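Local coordinates for protein glutathione S-transferase (PDB 3M3M) that binds glutathione and probably catalyses its transfer to electrophilic substrates, as glutathione S-transferases generally do, at residues L22-L27 against S80-S85; A71-L76 against Q95-E100; P87-Q92 against Y151-H156. All blocks are in the same frame, centred on the assembly; numbering follows the deposited sequence.

Contact 1 of 3, residues L22-L27 against S80-S85; sequences LNLLGL and SQFLPS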
# COMPACT_ATOMS: atom_id res chain seq x y z
N LEU A 22 11.61 -1.55 1.58
CA LEU A 22 12.87 -1.74 2.27
C LEU A 22 13.59 -3.02 1.80
O LEU A 22 14.84 -3.01 1.56
CB LEU A 22 12.67 -1.70 3.81
CG LEU A 22 12.28 -0.29 4.34
CD1 LEU A 22 11.68 -0.53 5.73
CD2 LEU A 22 13.54 0.59 4.39
N ASN A 23 12.84 -4.11 1.71
CA ASN A 23 13.45 -5.40 1.24
C ASN A 23 13.87 -5.35 -0.23
O ASN A 23 14.94 -5.84 -0.59
CB ASN A 23 12.52 -6.61 1.54
CG ASN A 23 12.54 -6.93 3.01
OD1 ASN A 23 13.41 -7.72 3.45
ND2 ASN A 23 11.70 -6.27 3.80
N LEU A 24 13.08 -4.72 -1.09
CA LEU A 24 13.43 -4.68 -2.52
C LEU A 24 14.77 -3.91 -2.66
O LEU A 24 15.57 -4.28 -3.51
CB LEU A 24 12.38 -3.89 -3.33
CG LEU A 24 11.15 -4.73 -3.57
CD1 LEU A 24 10.01 -3.73 -4.10
CD2 LEU A 24 11.41 -5.92 -4.63
N LEU A 25 15.00 -2.92 -1.81
CA LEU A 25 16.22 -2.12 -1.87
C LEU A 25 17.37 -2.58 -0.95
O LEU A 25 18.45 -1.91 -0.93
CB LEU A 25 15.93 -0.62 -1.57
CG LEU A 25 15.24 -0.01 -2.79
CD1 LEU A 25 14.50 1.29 -2.35
CD2 LEU A 25 16.15 0.22 -4.02
N GLY A 26 17.17 -3.70 -0.23
CA GLY A 26 18.22 -4.23 0.60
C GLY A 26 18.54 -3.33 1.76
O GLY A 26 19.73 -3.28 2.20
N LEU A 27 17.57 -2.52 2.24
CA LEU A 27 17.90 -1.54 3.29
C LEU A 27 17.61 -2.09 4.70
O LEU A 27 16.58 -2.72 4.92
CB LEU A 27 17.14 -0.24 3.10
CG LEU A 27 17.24 0.46 1.75
CD1 LEU A 27 16.21 1.60 1.65
CD2 LEU A 27 18.66 1.00 1.62
N SER A 80 16.39 5.51 -7.50
CA SER A 80 16.44 4.09 -7.83
C SER A 80 15.63 3.82 -9.08
O SER A 80 14.90 4.71 -9.61
CB SER A 80 15.90 3.19 -6.69
OG SER A 80 14.47 3.34 -6.63
N GLN A 81 15.66 2.56 -9.54
CA GLN A 81 14.89 2.17 -10.69
C GLN A 81 13.38 2.15 -10.33
O GLN A 81 12.55 1.87 -11.24
CB GLN A 81 15.23 0.75 -11.11
CG GLN A 81 14.97 -0.32 -10.03
CD GLN A 81 16.20 -0.55 -9.09
OE1 GLN A 81 17.02 0.37 -8.81
NE2 GLN A 81 16.30 -1.79 -8.60
N PHE A 82 13.05 2.34 -9.06
CA PHE A 82 11.55 2.32 -8.71
C PHE A 82 10.85 3.66 -8.80
O PHE A 82 9.62 3.72 -8.52
CB PHE A 82 11.38 1.73 -7.30
CG PHE A 82 11.95 0.36 -7.22
CD1 PHE A 82 11.19 -0.70 -7.69
CD2 PHE A 82 13.18 0.12 -6.58
CE1 PHE A 82 11.66 -2.02 -7.57
CE2 PHE A 82 13.69 -1.21 -6.47
CZ PHE A 82 12.93 -2.26 -6.98
N LEU A 83 11.61 4.71 -9.12
CA LEU A 83 10.99 6.07 -9.23
C LEU A 83 11.71 6.75 -10.43
O LEU A 83 12.88 7.15 -10.29
CB LEU A 83 11.22 6.91 -7.92
CG LEU A 83 10.64 8.36 -8.03
CD1 LEU A 83 9.17 8.27 -8.30
CD2 LEU A 83 10.98 9.05 -6.77
N PRO A 84 10.98 6.92 -11.55
CA PRO A 84 11.54 7.58 -12.73
C PRO A 84 11.94 9.01 -12.40
O PRO A 84 11.31 9.66 -11.59
CB PRO A 84 10.40 7.57 -13.76
CG PRO A 84 9.42 6.48 -13.31
CD PRO A 84 9.63 6.34 -11.79
N SER A 85 13.00 9.50 -13.03
CA SER A 85 13.38 10.91 -12.84
C SER A 85 12.76 11.81 -13.95
O SER A 85 12.62 13.01 -13.70
CB SER A 85 14.94 11.02 -12.86
OG SER A 85 15.37 10.36 -14.05
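The C-terminal end of helix 13-24, closed by a Schellman motif at G26, packs through L24 and L25 against S80 and F82 in the linker between the two domains of the glutathione S-transferase fold. On the linker side, S80 to L83 form a type I beta turn. L25 does most of the touching: its CD2 comes to the edge of the F82 ring, near the ring plane, 3.8 Å from F82 CE2. The same methyl also meets S80, with L25 CD2 4.0 Å from S80 CB. L24 adds its own CB, which approaches F82 CZ obliquely at 4.0 Å. On one face of the phenyl ring lies Q81 CG, 3.8 Å above the plane and offset toward the rim. S80 OG stands between the backbone N and the carbonyl carbon (chi1 72°), where it accepts from F82 N at 3.0 Å to make an ST turn; its other bond goes to A77 O. Beyond the contact, L24 also touches Y157, H194 and R196. The two segments therefore meet carbon on carbon, held by shape and burial, while the polar bonds of S80 fix the turn that presents F82.

Contact 2 of 3, residues A71-L76 against Q95-E100; sequences AILNFL and QWQFFE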
# COMPACT_ATOMS: atom_id res chain seq x y z
N ALA A 71 4.41 8.80 0.73
CA ALA A 71 5.55 9.78 0.75
C ALA A 71 6.81 9.04 1.19
O ALA A 71 7.86 9.23 0.61
CB ALA A 71 5.25 10.92 1.75
N ILE A 72 6.62 8.10 2.10
CA ILE A 72 7.78 7.25 2.49
C ILE A 72 8.31 6.44 1.30
O ILE A 72 9.55 6.37 1.09
CB ILE A 72 7.41 6.33 3.70
CG1 ILE A 72 7.08 7.19 4.96
CG2 ILE A 72 8.62 5.32 3.95
CD1 ILE A 72 6.23 6.33 5.96
N LEU A 73 7.45 5.89 0.45
CA LEU A 73 7.91 5.21 -0.75
C LEU A 73 8.74 6.17 -1.61
O LEU A 73 9.79 5.78 -2.16
CB LEU A 73 6.73 4.67 -1.58
CG LEU A 73 5.93 3.51 -0.95
CD1 LEU A 73 4.74 3.15 -1.88
CD2 LEU A 73 6.93 2.29 -0.80
N ASN A 74 8.24 7.42 -1.78
CA ASN A 74 9.07 8.36 -2.60
C ASN A 74 10.47 8.62 -1.99
O ASN A 74 11.47 8.71 -2.79
CB ASN A 74 8.31 9.67 -2.75
CG ASN A 74 7.31 9.62 -3.98
OD1 ASN A 74 7.69 9.91 -5.11
ND2 ASN A 74 6.12 9.12 -3.77
N PHE A 75 10.53 8.82 -0.67
CA PHE A 75 11.83 9.08 -0.01
C PHE A 75 12.77 7.86 -0.24
O PHE A 75 13.96 8.06 -0.61
CB PHE A 75 11.60 9.21 1.45
CG PHE A 75 12.80 9.40 2.23
CD1 PHE A 75 13.48 10.63 2.16
CD2 PHE A 75 13.34 8.33 3.04
CE1 PHE A 75 14.66 10.85 2.96
CE2 PHE A 75 14.52 8.58 3.83
CZ PHE A 75 15.18 9.80 3.70
N LEU A 76 12.25 6.64 -0.02
CA LEU A 76 13.15 5.44 -0.14
C LEU A 76 13.59 5.18 -1.56
O LEU A 76 14.74 4.72 -1.83
CB LEU A 76 12.45 4.17 0.43
CG LEU A 76 12.19 4.27 1.92
CD1 LEU A 76 11.31 3.11 2.47
CD2 LEU A 76 13.52 4.39 2.72
N GLN A 95 0.56 10.07 -10.05
CA GLN A 95 -0.87 9.99 -10.39
C GLN A 95 -1.44 8.70 -9.81
O GLN A 95 -2.47 8.73 -9.20
CB GLN A 95 -0.97 10.00 -11.94
CG GLN A 95 -2.32 9.69 -12.47
CD GLN A 95 -2.20 9.47 -13.97
OE1 GLN A 95 -2.15 10.42 -14.77
NE2 GLN A 95 -2.12 8.17 -14.36
N TRP A 96 -0.80 7.55 -10.10
CA TRP A 96 -1.32 6.31 -9.59
C TRP A 96 -1.31 6.28 -8.02
O TRP A 96 -2.19 5.67 -7.44
CB TRP A 96 -0.51 5.11 -10.18
CG TRP A 96 -0.89 4.89 -11.58
CD1 TRP A 96 -0.13 5.25 -12.67
CD2 TRP A 96 -2.15 4.45 -12.08
NE1 TRP A 96 -0.83 5.03 -13.85
CE2 TRP A 96 -2.06 4.49 -13.52
CE3 TRP A 96 -3.33 3.94 -11.46
CZ2 TRP A 96 -3.12 4.12 -14.34
CZ3 TRP A 96 -4.41 3.57 -12.32
CH2 TRP A 96 -4.26 3.65 -13.75
N GLN A 97 -0.31 6.88 -7.42
CA GLN A 97 -0.31 6.94 -5.94
C GLN A 97 -1.44 7.83 -5.35
O GLN A 97 -2.00 7.41 -4.33
CB GLN A 97 1.03 7.40 -5.42
CG GLN A 97 2.22 6.37 -5.74
CD GLN A 97 3.45 6.79 -5.04
OE1 GLN A 97 3.85 7.96 -5.14
NE2 GLN A 97 4.05 5.86 -4.29
N PHE A 98 -1.73 9.02 -5.89
CA PHE A 98 -2.85 9.80 -5.36
C PHE A 98 -4.13 9.05 -5.66
O PHE A 98 -5.05 9.06 -4.84
CB PHE A 98 -2.77 11.21 -5.98
CG PHE A 98 -1.66 12.01 -5.40
CD1 PHE A 98 -1.73 12.36 -4.06
CD2 PHE A 98 -0.56 12.44 -6.18
CE1 PHE A 98 -0.69 13.11 -3.46
CE2 PHE A 98 0.46 13.17 -5.64
CZ PHE A 98 0.41 13.50 -4.25
N PHE A 99 -4.25 8.47 -6.88
CA PHE A 99 -5.42 7.66 -7.19
C PHE A 99 -5.58 6.54 -6.17
O PHE A 99 -6.68 6.25 -5.70
CB PHE A 99 -5.21 7.02 -8.60
CG PHE A 99 -6.09 5.78 -8.90
CD1 PHE A 99 -7.36 5.89 -9.48
CD2 PHE A 99 -5.54 4.46 -8.63
CE1 PHE A 99 -8.16 4.69 -9.75
CE2 PHE A 99 -6.29 3.32 -8.97
CZ PHE A 99 -7.55 3.42 -9.50
N GLU A 100 -4.45 5.95 -5.76
CA GLU A 100 -4.58 4.85 -4.75
C GLU A 100 -5.13 5.34 -3.38
O GLU A 100 -6.07 4.67 -2.78
CB GLU A 100 -3.21 4.18 -4.51
CG GLU A 100 -3.29 3.04 -3.47
CD GLU A 100 -2.83 3.46 -2.05
OE1 GLU A 100 -2.11 4.45 -1.90
OE2 GLU A 100 -3.08 2.71 -1.11
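Two helices stand well apart here, helix 69-77 and helix 87-117, with L73 CA 9.9 Å from Q97 CA, so the long side chain of Q97 has to bridge the gap to L73 and N74. Q97 does this with its chain extended beyond CG (chi2 -172°), which carries the amide straight across to the other helix. There Q97 OE1 accepts a hydrogen bond from N74 ND2 at 2.9 Å. The donor sits in the carbonyl plane of Q97, on a lone pair, with a C=O...N angle of 126°, and the acceptor lies close to the amide plane of N74. The hydrogen bond is noticeably bent at its hydrogen, and the two amide planes are turned 56° apart, so the groups neither stack nor lie flat on one another. N74 ND2 also donates to N70 O in its own helix, and these two bonds hold the asparagine amide in its rotation. The other end of the Q97 amide runs past L73: Q97 NE2 lies 3.7 Å from L73 CD1 and makes a weak hydrogen bond with I159 O. The buried glutamine thus has a firm partner for its oxygen and a weak one for its nitrogen, with a leucine methyl against that nitrogen. One turn further along, E100 is hydrogen-bonded to N70 ND2 and forms a salt bridge with K17. N70 also belongs to the sodium site, and the Q97 side chain is about 7 Å from that ion; the side chain of L73 is about 8 Å from the bound glutathione. This is the interdomain interface of the glutathione S-transferase fold, where a helix of the thioredoxin-like N-terminal domain packs beside the long first helix of the all-helical C-terminal domain.

Contact 3 of 3, residues P87-Q92 against Y151-H156; sequences PRLRTQ and YLVGEH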
# COMPACT_ATOMS: atom_id res chain seq x y z
N PRO A 87 10.26 13.94 -15.82
CA PRO A 87 9.05 14.55 -15.26
C PRO A 87 7.73 13.91 -15.66
O PRO A 87 6.87 13.85 -14.76
CB PRO A 87 9.06 16.00 -15.75
CG PRO A 87 10.53 16.29 -16.00
CD PRO A 87 11.18 14.95 -16.40
N ARG A 88 7.51 13.55 -16.94
CA ARG A 88 6.25 12.91 -17.29
C ARG A 88 6.06 11.56 -16.59
O ARG A 88 4.94 11.23 -16.17
CB ARG A 88 6.02 12.70 -18.79
CG ARG A 88 5.76 14.05 -19.49
CD ARG A 88 5.38 13.80 -20.90
NE ARG A 88 5.57 15.09 -21.58
CZ ARG A 88 5.17 15.25 -22.82
NH1 ARG A 88 4.62 14.19 -23.41
NH2 ARG A 88 5.30 16.42 -23.43
N LEU A 89 7.15 10.78 -16.49
CA LEU A 89 6.99 9.45 -15.88
C LEU A 89 6.88 9.58 -14.35
O LEU A 89 6.10 8.83 -13.75
CB LEU A 89 8.22 8.56 -16.23
CG LEU A 89 8.23 8.35 -17.78
CD1 LEU A 89 9.59 7.59 -18.05
CD2 LEU A 89 7.01 7.59 -18.30
N ARG A 90 7.66 10.47 -13.73
CA ARG A 90 7.53 10.71 -12.27
C ARG A 90 6.11 11.16 -11.98
O ARG A 90 5.52 10.70 -10.97
CB ARG A 90 8.50 11.74 -11.67
CG ARG A 90 8.11 12.28 -10.26
CD ARG A 90 9.09 13.39 -9.68
NE ARG A 90 8.85 13.64 -8.26
CZ ARG A 90 8.10 14.65 -7.78
NH1 ARG A 90 7.59 15.49 -8.59
NH2 ARG A 90 7.91 14.79 -6.47
N THR A 91 5.54 12.00 -12.87
CA THR A 91 4.16 12.49 -12.62
C THR A 91 3.16 11.34 -12.73
O THR A 91 2.20 11.23 -11.90
CB THR A 91 3.82 13.62 -13.62
OG1 THR A 91 4.77 14.66 -13.37
CG2 THR A 91 2.37 14.17 -13.31
N GLN A 92 3.39 10.43 -13.68
CA GLN A 92 2.46 9.31 -13.79
C GLN A 92 2.53 8.38 -12.59
O GLN A 92 1.50 7.81 -12.21
CB GLN A 92 2.65 8.51 -15.08
CG GLN A 92 2.14 9.49 -16.26
CD GLN A 92 2.34 9.00 -17.65
OE1 GLN A 92 3.43 8.57 -18.04
NE2 GLN A 92 1.27 9.16 -18.49
N TYR A 151 3.16 -2.84 -16.33
CA TYR A 151 3.14 -2.19 -14.98
C TYR A 151 2.30 -0.93 -15.16
O TYR A 151 1.85 -0.63 -16.30
CB TYR A 151 4.55 -1.81 -14.51
CG TYR A 151 5.35 -3.06 -14.19
CD1 TYR A 151 5.13 -3.79 -13.01
CD2 TYR A 151 6.30 -3.52 -15.08
CE1 TYR A 151 5.88 -4.97 -12.74
CE2 TYR A 151 7.02 -4.71 -14.82
CZ TYR A 151 6.82 -5.39 -13.64
OH TYR A 151 7.62 -6.52 -13.38
N LEU A 152 2.00 -0.25 -14.06
CA LEU A 152 1.06 0.89 -14.23
C LEU A 152 1.68 1.99 -15.03
O LEU A 152 0.92 2.71 -15.74
CB LEU A 152 0.58 1.41 -12.82
CG LEU A 152 -0.34 0.34 -12.21
CD1 LEU A 152 -0.46 0.72 -10.72
CD2 LEU A 152 -1.72 0.31 -12.86
N VAL A 153 3.01 2.16 -14.92
CA VAL A 153 3.70 3.20 -15.65
C VAL A 153 4.67 2.50 -16.61
O VAL A 153 5.80 2.14 -16.22
CB VAL A 153 4.42 4.23 -14.74
CG1 VAL A 153 5.13 5.35 -15.56
CG2 VAL A 153 3.38 4.95 -13.71
N GLY A 154 4.17 2.22 -17.83
CA GLY A 154 5.01 1.59 -18.84
C GLY A 154 5.58 0.24 -18.49
O GLY A 154 4.86 -0.66 -18.02
N GLU A 155 6.86 0.06 -18.82
CA GLU A 155 7.51 -1.23 -18.71
C GLU A 155 8.30 -1.40 -17.49
O GLU A 155 9.12 -2.37 -17.44
CB GLU A 155 8.52 -1.38 -19.93
CG GLU A 155 7.85 -1.44 -21.27
CD GLU A 155 7.33 -2.86 -21.58
OE1 GLU A 155 7.94 -3.87 -21.09
OE2 GLU A 155 6.35 -2.99 -22.35
N HIS A 156 8.24 -0.45 -16.52
CA HIS A 156 9.18 -0.54 -15.40
C HIS A 156 8.32 -0.57 -14.09
O HIS A 156 7.49 0.32 -13.86
CB HIS A 156 10.13 0.64 -15.37
CG HIS A 156 11.03 0.68 -16.59
ND1 HIS A 156 12.11 -0.16 -16.73
CD2 HIS A 156 10.90 1.34 -17.77
CE1 HIS A 156 12.68 0.04 -17.91
NE2 HIS A 156 11.96 0.94 -18.57
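V153 plugs the loop before helix 159-168 onto the first turns of helix 87-117, meeting L89 and Q92 within the all-helical C-terminal part of the glutathione S-transferase fold. The contact between the segments is apolar. With CG1 anti to the backbone N (chi1 -179°), V153 spreads its two methyls over the helix, CG1 reaching L89 and Q92 CB, CG2 the Q92 end. V153 CG1 crosses the branch of L89, 4.0 Å from L89 CD2, and also lies near L89 O. V153 CG2 settles on the backbone of the next turn, 3.7 Å from Q92 C, and touches the aliphatic start of the side chain as well, with Q92 CB 3.9 Å away. V93 and W96 of the same helix also touch V153. Cut back to an alanine, V153 would lose both methyls, which would probably leave L89 CD2 and Q92 CB without their partners and open a gap between loop and helix. Polar bonds serve the shape of each segment instead. In the loop, V153 to H156 form a type II' beta turn with G154 at its second position, where the positive phi suits glycine, and Y151 N donates forward to G154 O at 3.2 Å. The loop is tied to the helix that follows it by L152 N, which donates to D161 OD1. Y151, on the same loop, brings its ring up to that of Y157 with the planes about 25° apart. At the start of the helix, the E86 carboxylate accepts from R88 N. P87 O, at the first residue of the helix, is gripped twice by T91, one turn on: by the hydroxyl OG1 at 2.6 Å and by the backbone N at 3.0 Å, the two donors reaching it from opposite faces of the carbonyl plane.

In the fold
From the N terminus, helix 13-24 opens contact 1, which closes at the linker 80-85 after the chain has run through the rest of the sheet and helix 69-77. That helix opens contact 2 before contact 1 closes, so the two cross, and L25 CD1 packs on L76 O between them. Helix 87-117 then opens contact 3 and, a turn later, closes contact 2; contact 3 closes at the loop 151-156, after helix 125-146. These two also cross and meet where W96 lies against L152 and V153. Contacts 1 and 3 follow in series, joined where P84 rests on L89. Contact 1 ties the N-terminal domain to the linker, contact 2 joins the two domains, and contact 3 closes the helical domain on itself.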